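2-C-methyl-D-erythritol 4-phosphate cytidylyltransferase (Neisseria gonorrhoeae, PDB 1VGW) probably catalyses the transfer of a cytidylyl group from CTP to 2-C-methyl-D-erythritol 4-phosphate, a step of isoprenoid precursor synthesis. Local coordinates at residues B[138-143]-B[165-170]; B[9-14]-B[110-115]. All blocks are in the same frame, centred on the assembly; numbering follows the deposited sequence.

Interaction 1: residues B[138-143]-B[165-170]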
ATOM      1  N   LEU B 138     -11.835   6.076  -6.376  1.00 24.77           N
ATOM      2  CA  LEU B 138     -11.518   4.743  -5.805  1.00 24.88           C
ATOM      3  C   LEU B 138     -10.485   5.003  -4.687  1.00 26.60           C
ATOM      4  O   LEU B 138      -9.714   5.988  -4.769  1.00 23.78           O
ATOM      5  CB  LEU B 138     -10.927   3.793  -6.828  1.00 27.22           C
ATOM      6  CG  LEU B 138     -11.824   3.228  -7.921  1.00 28.38           C
ATOM      7  CD1 LEU B 138     -11.071   2.253  -8.819  1.00 30.54           C
ATOM      8  CD2 LEU B 138     -13.051   2.554  -7.341  1.00 31.15           C
ATOM      9  N   ALA B 139     -10.546   4.191  -3.637  1.00 26.74           N
ATOM     10  CA  ALA B 139      -9.561   4.407  -2.532  1.00 28.98           C
ATOM     11  C   ALA B 139      -9.601   3.191  -1.605  1.00 30.09           C
ATOM     12  O   ALA B 139     -10.542   2.367  -1.763  1.00 29.41           O
ATOM     13  CB  ALA B 139      -9.903   5.686  -1.816  1.00 29.63           C
ATOM     14  N   VAL B 140      -8.580   2.981  -0.813  1.00 29.16           N
ATOM     15  CA  VAL B 140      -8.511   1.881   0.149  1.00 31.90           C
ATOM     16  C   VAL B 140      -8.155   2.389   1.547  1.00 32.14           C
ATOM     17  O   VAL B 140      -7.312   3.281   1.730  1.00 30.05           O
ATOM     18  CB  VAL B 140      -7.488   0.791  -0.254  1.00 35.71           C
ATOM     19  CG1 VAL B 140      -7.816   0.208  -1.633  1.00 37.60           C
ATOM     20  CG2 VAL B 140      -6.056   1.280  -0.226  1.00 32.18           C
ATOM     21  N   PRO B 141      -8.724   1.807   2.590  1.00 33.25           N
ATOM     22  CA  PRO B 141      -8.435   2.256   3.945  1.00 35.64           C
ATOM     23  C   PRO B 141      -6.988   2.040   4.316  1.00 36.63           C
ATOM     24  O   PRO B 141      -6.390   1.078   3.806  1.00 38.04           O
ATOM     25  CB  PRO B 141      -9.369   1.423   4.818  1.00 36.42           C
ATOM     26  CG  PRO B 141     -10.409   0.885   3.899  1.00 35.38           C
ATOM     27  CD  PRO B 141      -9.705   0.714   2.567  1.00 34.07           C
ATOM     28  N   VAL B 142      -6.404   2.946   5.100  1.00 36.57           N
ATOM     29  CA  VAL B 142      -5.015   2.795   5.559  1.00 34.22           C
ATOM     30  C   VAL B 142      -4.969   1.703   6.619  1.00 34.20           C
ATOM     31  O   VAL B 142      -5.543   1.887   7.676  1.00 35.89           O
ATOM     32  CB  VAL B 142      -4.503   4.096   6.189  1.00 36.17           C
ATOM     33  CG1 VAL B 142      -3.104   3.873   6.804  1.00 32.63           C
ATOM     34  CG2 VAL B 142      -4.414   5.206   5.135  1.00 31.25           C
ATOM     35  N   ALA B 143      -4.409   0.545   6.336  1.00 34.57           N
ATOM     36  CA  ALA B 143      -4.380  -0.537   7.300  1.00 36.03           C
ATOM     37  C   ALA B 143      -3.207  -0.571   8.270  1.00 34.80           C
ATOM     38  O   ALA B 143      -3.409  -1.133   9.354  1.00 34.11           O
ATOM     39  CB  ALA B 143      -4.481  -1.878   6.542  1.00 32.42           C
ATOM     40  N   GLN B 165      -6.354   5.785   1.440  1.00 28.10           N
ATOM     41  CA  GLN B 165      -5.370   6.157   0.436  1.00 29.78           C
ATOM     42  C   GLN B 165      -6.069   6.274  -0.925  1.00 29.93           C
ATOM     43  O   GLN B 165      -6.692   5.312  -1.351  1.00 30.59           O
ATOM     44  CB  GLN B 165      -4.274   5.093   0.304  1.00 33.74           C
ATOM     45  CG  GLN B 165      -3.591   4.743   1.600  1.00 43.21           C
ATOM     46  CD  GLN B 165      -3.064   3.311   1.587  1.00 48.66           C
ATOM     47  OE1 GLN B 165      -2.024   3.030   1.002  1.00 52.33           O
ATOM     48  NE2 GLN B 165      -3.820   2.428   2.234  1.00 48.58           N
ATOM     49  N   ALA B 166      -5.926   7.407  -1.595  1.00 28.84           N
ATOM     50  CA  ALA B 166      -6.572   7.619  -2.866  1.00 26.92           C
ATOM     51  C   ALA B 166      -5.906   6.864  -4.006  1.00 30.30           C
ATOM     52  O   ALA B 166      -4.663   6.727  -4.043  1.00 31.72           O
ATOM     53  CB  ALA B 166      -6.560   9.126  -3.146  1.00 12.06           C
ATOM     54  N   GLN B 167      -6.675   6.347  -4.928  1.00 30.45           N
ATOM     55  CA  GLN B 167      -6.244   5.698  -6.158  1.00 29.96           C
ATOM     56  C   GLN B 167      -6.906   6.469  -7.313  1.00 31.44           C
ATOM     57  O   GLN B 167      -7.207   7.669  -7.105  1.00 33.70           O
ATOM     58  CB  GLN B 167      -6.657   4.239  -6.215  1.00 29.03           C
ATOM     59  CG  GLN B 167      -6.076   3.372  -5.121  1.00 30.97           C
ATOM     60  CD  GLN B 167      -6.356   1.896  -5.263  1.00 34.23           C
ATOM     61  OE1 GLN B 167      -7.463   1.466  -5.651  1.00 30.36           O
ATOM     62  NE2 GLN B 167      -5.341   1.084  -4.929  1.00 29.83           N
ATOM     63  N   THR B 168      -6.968   5.931  -8.499  1.00 29.07           N
ATOM     64  CA  THR B 168      -7.646   6.501  -9.646  1.00 25.72           C
ATOM     65  C   THR B 168      -8.433   5.349 -10.261  1.00 28.15           C
ATOM     66  O   THR B 168      -8.141   4.180  -9.885  1.00 29.22           O
ATOM     67  CB  THR B 168      -6.727   7.174 -10.633  1.00 27.98           C
ATOM     68  OG1 THR B 168      -5.994   6.184 -11.352  1.00 30.19           O
ATOM     69  CG2 THR B 168      -5.736   8.162 -10.004  1.00 26.28           C
ATOM     70  N   PRO B 169      -9.434   5.574 -11.098  1.00 26.82           N
ATOM     71  CA  PRO B 169      -9.855   6.856 -11.595  1.00 23.87           C
ATOM     72  C   PRO B 169     -10.602   7.684 -10.585  1.00 23.16           C
ATOM     73  O   PRO B 169     -10.998   7.155  -9.531  1.00 22.46           O
ATOM     74  CB  PRO B 169     -10.791   6.501 -12.778  1.00 24.11           C
ATOM     75  CG  PRO B 169     -10.604   5.039 -13.018  1.00 24.04           C
ATOM     76  CD  PRO B 169     -10.320   4.475 -11.632  1.00 23.87           C
ATOM     77  N   GLN B 170     -10.630   8.978 -10.787  1.00 23.97           N
ATOM     78  CA  GLN B 170     -11.367   9.972  -9.988  1.00 23.77           C
ATOM     79  C   GLN B 170     -12.449  10.532 -10.955  1.00 22.69           C
ATOM     80  O   GLN B 170     -12.058  11.096 -11.979  1.00 20.50           O
ATOM     81  CB  GLN B 170     -10.435  11.118  -9.527  1.00 19.55           C
ATOM     82  CG  GLN B 170      -9.270  10.499  -8.713  1.00 25.28           C
ATOM     83  CD  GLN B 170      -8.656  11.365  -7.655  1.00 27.18           C
ATOM     84  OE1 GLN B 170      -8.653  12.588  -7.636  1.00 27.59           O
ATOM     85  NE2 GLN B 170      -7.978  10.725  -6.664  1.00 29.09           N
TER
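One face of the Q165 carboxamide is covered by V140, whose methyl CG2 sits almost straight above NE2 at 3.5 Å. V142 approaches from the opposite side, its CG2 meeting Q165 CG at 3.7 Å and crossing that side chain at about a right angle. The first torsion of Q165 (chi1 -54°) sets CG anti to the carbonyl carbon, and the chain then extends back over the partner strand, where NE2 makes a weak hydrogen bond to P141 O. Glutamine suits the place: CG packs on V142 and the flat amide against V140, while NE2 still reaches a backbone oxygen. Beneath these side chains runs an antiparallel ladder. V140 and Q165 form a hydrogen-bonded pair, with V140 N to Q165 O at 3.0 Å and Q165 N to V140 O at 2.7 Å; A139 and A166 follow as a non-hydrogen-bonded pair, CA to CA 4.4 Å, the usual spacing. In the α/β nucleotidyltransferase fold this ladder belongs to the main mixed sheet, and beyond Q165 the sheet continues into a strand of the second subunit. Q167 N still bonds L138 O, but the chain then turns a corner at T168, with a cis peptide before P169. There L138 CD1 lies alongside P169 CD at 3.7 Å. Q170 NE2, bonded in plane to Q167 O (3.2 Å), spans the corner, and Q167's amide is held by N212 and D209.

Interaction 2: residues B[9-14]-B[110-115]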
ATOM      1  N   ALA B   9     -13.431   8.393 -20.333  1.00 28.38           N
ATOM      2  CA  ALA B   9     -12.119   8.208 -19.665  1.00 26.81           C
ATOM      3  C   ALA B   9     -11.089   9.209 -20.145  1.00 26.01           C
ATOM      4  O   ALA B   9     -10.999   9.479 -21.375  1.00 25.46           O
ATOM      5  CB  ALA B   9     -11.567   6.808 -19.885  1.00 26.82           C
ATOM      6  N   LEU B  10     -10.373   9.838 -19.212  1.00 23.45           N
ATOM      7  CA  LEU B  10      -9.316  10.804 -19.644  1.00 25.04           C
ATOM      8  C   LEU B  10      -7.995  10.365 -18.972  1.00 26.21           C
ATOM      9  O   LEU B  10      -7.894  10.153 -17.756  1.00 24.47           O
ATOM     10  CB  LEU B  10      -9.683  12.226 -19.320  1.00 22.25           C
ATOM     11  CG  LEU B  10      -8.740  13.370 -19.499  1.00 25.79           C
ATOM     12  CD1 LEU B  10      -8.449  13.641 -20.977  1.00 22.25           C
ATOM     13  CD2 LEU B  10      -9.251  14.698 -18.888  1.00 22.51           C
ATOM     14  N   ILE B  11      -6.976  10.162 -19.791  1.00 28.35           N
ATOM     15  CA  ILE B  11      -5.671   9.626 -19.326  1.00 28.70           C
ATOM     16  C   ILE B  11      -4.540  10.574 -19.676  1.00 28.78           C
ATOM     17  O   ILE B  11      -4.206  10.770 -20.845  1.00 29.55           O
ATOM     18  CB  ILE B  11      -5.437   8.255 -20.046  1.00 35.31           C
ATOM     19  CG1 ILE B  11      -6.453   7.218 -19.529  1.00 33.01           C
ATOM     20  CG2 ILE B  11      -4.008   7.747 -19.809  1.00 32.11           C
ATOM     21  CD1 ILE B  11      -6.463   5.928 -20.280  1.00 35.68           C
ATOM     22  N   PRO B  12      -4.082  11.351 -18.704  1.00 28.14           N
ATOM     23  CA  PRO B  12      -2.992  12.298 -18.908  1.00 31.11           C
ATOM     24  C   PRO B  12      -1.662  11.528 -18.982  1.00 32.27           C
ATOM     25  O   PRO B  12      -1.285  10.919 -17.980  1.00 31.20           O
ATOM     26  CB  PRO B  12      -3.058  13.157 -17.663  1.00 29.91           C
ATOM     27  CG  PRO B  12      -3.628  12.284 -16.600  1.00 29.02           C
ATOM     28  CD  PRO B  12      -4.357  11.162 -17.267  1.00 28.66           C
ATOM     29  N   ALA B  13      -1.062  11.470 -20.158  1.00 33.32           N
ATOM     30  CA  ALA B  13       0.177  10.714 -20.315  1.00 38.82           C
ATOM     31  C   ALA B  13       1.311  11.511 -20.919  1.00 42.32           C
ATOM     32  O   ALA B  13       2.178  10.887 -21.544  1.00 47.23           O
ATOM     33  CB  ALA B  13      -0.111   9.468 -21.198  1.00 30.90           C
ATOM     34  N   ALA B  14       1.366  12.830 -20.796  1.00 44.85           N
ATOM     35  CA  ALA B  14       2.423  13.645 -21.365  1.00 46.47           C
ATOM     36  C   ALA B  14       3.695  13.627 -20.486  1.00 47.30           C
ATOM     37  O   ALA B  14       4.464  14.599 -20.560  1.00 50.13           O
ATOM     38  CB  ALA B  14       1.956  15.088 -21.548  1.00 43.20           C
ATOM     39  N   HIS B 110      -7.733   8.946 -15.107  1.00 27.21           N
ATOM     40  CA  HIS B 110      -6.947   7.784 -14.676  1.00 28.80           C
ATOM     41  C   HIS B 110      -5.450   7.879 -14.984  1.00 26.49           C
ATOM     42  O   HIS B 110      -5.112   8.317 -16.072  1.00 26.00           O
ATOM     43  CB  HIS B 110      -7.455   6.521 -15.378  1.00 26.08           C
ATOM     44  CG  HIS B 110      -6.945   5.242 -14.805  1.00 25.67           C
ATOM     45  ND1 HIS B 110      -7.247   4.818 -13.535  1.00 29.90           N
ATOM     46  CD2 HIS B 110      -6.151   4.279 -15.339  1.00 25.15           C
ATOM     47  CE1 HIS B 110      -6.650   3.635 -13.298  1.00 29.44           C
ATOM     48  NE2 HIS B 110      -5.994   3.302 -14.393  1.00 26.42           N
ATOM     49  N   ASP B 111      -4.618   7.453 -14.041  1.00 27.94           N
ATOM     50  CA  ASP B 111      -3.132   7.457 -14.265  1.00 27.39           C
ATOM     51  C   ASP B 111      -2.716   6.482 -15.385  1.00 26.01           C
ATOM     52  O   ASP B 111      -3.169   5.338 -15.394  1.00 23.39           O
ATOM     53  CB  ASP B 111      -2.477   6.949 -12.990  1.00 26.67           C
ATOM     54  CG  ASP B 111      -2.445   7.910 -11.833  1.00 25.61           C
ATOM     55  OD1 ASP B 111      -2.610   7.427 -10.688  1.00 31.13           O
ATOM     56  OD2 ASP B 111      -2.270   9.116 -12.023  1.00 24.04           O
ATOM     57  N   ALA B 112      -1.893   6.878 -16.318  1.00 27.43           N
ATOM     58  CA  ALA B 112      -1.342   6.044 -17.378  1.00 32.22           C
ATOM     59  C   ALA B 112      -0.566   4.825 -16.880  1.00 35.34           C
ATOM     60  O   ALA B 112      -0.443   3.803 -17.569  1.00 36.25           O
ATOM     61  CB  ALA B 112      -0.327   6.882 -18.202  1.00 36.42           C
ATOM     62  N   ALA B 113      -0.025   4.844 -15.666  1.00 35.79           N
ATOM     63  CA  ALA B 113       0.692   3.726 -15.128  1.00 37.38           C
ATOM     64  C   ALA B 113      -0.103   2.813 -14.231  1.00 37.71           C
ATOM     65  O   ALA B 113       0.555   1.944 -13.616  1.00 37.79           O
ATOM     66  CB  ALA B 113       1.947   4.200 -14.380  1.00 39.04           C
ATOM     67  N   ARG B 114      -1.389   2.976 -14.043  1.00 37.89           N
ATOM     68  CA  ARG B 114      -2.154   2.041 -13.173  1.00 37.93           C
ATOM     69  C   ARG B 114      -2.845   1.076 -14.154  1.00 39.98           C
ATOM     70  O   ARG B 114      -4.031   1.187 -14.488  1.00 38.24           O
ATOM     71  CB  ARG B 114      -3.100   2.732 -12.243  1.00 36.45           C
ATOM     72  CG  ARG B 114      -2.564   3.437 -11.019  1.00 36.01           C
ATOM     73  CD  ARG B 114      -3.646   3.997 -10.111  1.00 36.45           C
ATOM     74  NE  ARG B 114      -3.158   5.014  -9.192  1.00 37.45           N
ATOM     75  CZ  ARG B 114      -2.785   4.799  -7.927  1.00 34.14           C
ATOM     76  NH1 ARG B 114      -2.826   3.594  -7.377  1.00 33.36           N
ATOM     77  NH2 ARG B 114      -2.384   5.811  -7.162  1.00 29.93           N
ATOM     78  N   CYS B 115      -2.057   0.055 -14.569  1.00 38.85           N
ATOM     79  CA  CYS B 115      -2.500  -0.868 -15.576  1.00 39.54           C
ATOM     80  C   CYS B 115      -3.140  -2.130 -15.102  1.00 39.09           C
ATOM     81  O   CYS B 115      -3.418  -3.011 -15.943  1.00 41.52           O
ATOM     82  CB  CYS B 115      -1.404  -1.177 -16.611  1.00 46.02           C
ATOM     83  SG  CYS B 115       0.128  -1.915 -15.930  1.00 43.84           S
TER
HETATM   84  O   HOH W   1      -1.152   9.624 -15.964  1.00 37.04           O
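The methyl of A112 faces two others: A13 CB at 4.0 Å and I11 CG2 at 4.1 Å. With chi1 at -68°, CG1 of I11 lies anti to the carbonyl carbon, running past H110 CB, which leaves CG2 anti to the nitrogen and facing A112. Alanines fit where the strand end and the loop after it come this close to 110-115, and isoleucine fills the ground beside them. One backbone bond joins the segments, H110 N to L10 O at 2.9 Å and nearly straight (165°). The next strand residue that could answer H110 O is P12, which has no N-H; instead its CD packs against that oxygen at 3.2 Å. Further along, a water accepts from A112 N; its very short approach to P12 O is doubtful.

The type I turn from D111 to R114 is closed by R114 N bonding D111 O and braced by side chains. The H110 ring points NE2 in plane at a lone pair of R114 O (2.9 Å), and R114 NE, in the guanidinium plane, meets the anti lone pair of D111 OD1 in a salt bridge of 2.9 Å. The other carboxylate oxygen of D111 pairs with R84.

Strand 7-12 lies between strands 52-56 and 106-109, parallel to both, as in a Rossmann-like sheet; I11 packs on V40 of helix 36-45, and L10 and P12 pack on helix 84-98.

Both contacts reach the same mixed sheet, interaction 2 through strand 7-12, flanked by loop 110-115; their centres are about 16 Å apart, and they meet at the corner of 165-170. T168 OG1 probably accepts a hydrogen bond from D111 N at 3.3 Å, and touches R114 CD at 3.4 Å. N212 ties them, bonding Q167 and T168 of interaction 1 and R114 of interaction 2. Both approach the predicted active site: the side chains of T168 and A112 come within about 7 Å of that of K214, which probably positions the substrate, and V142 within about 4 Å of R160. The dimer enters both, through the Q165 ladder and R114, salt-bridged to D144 of the second subunit.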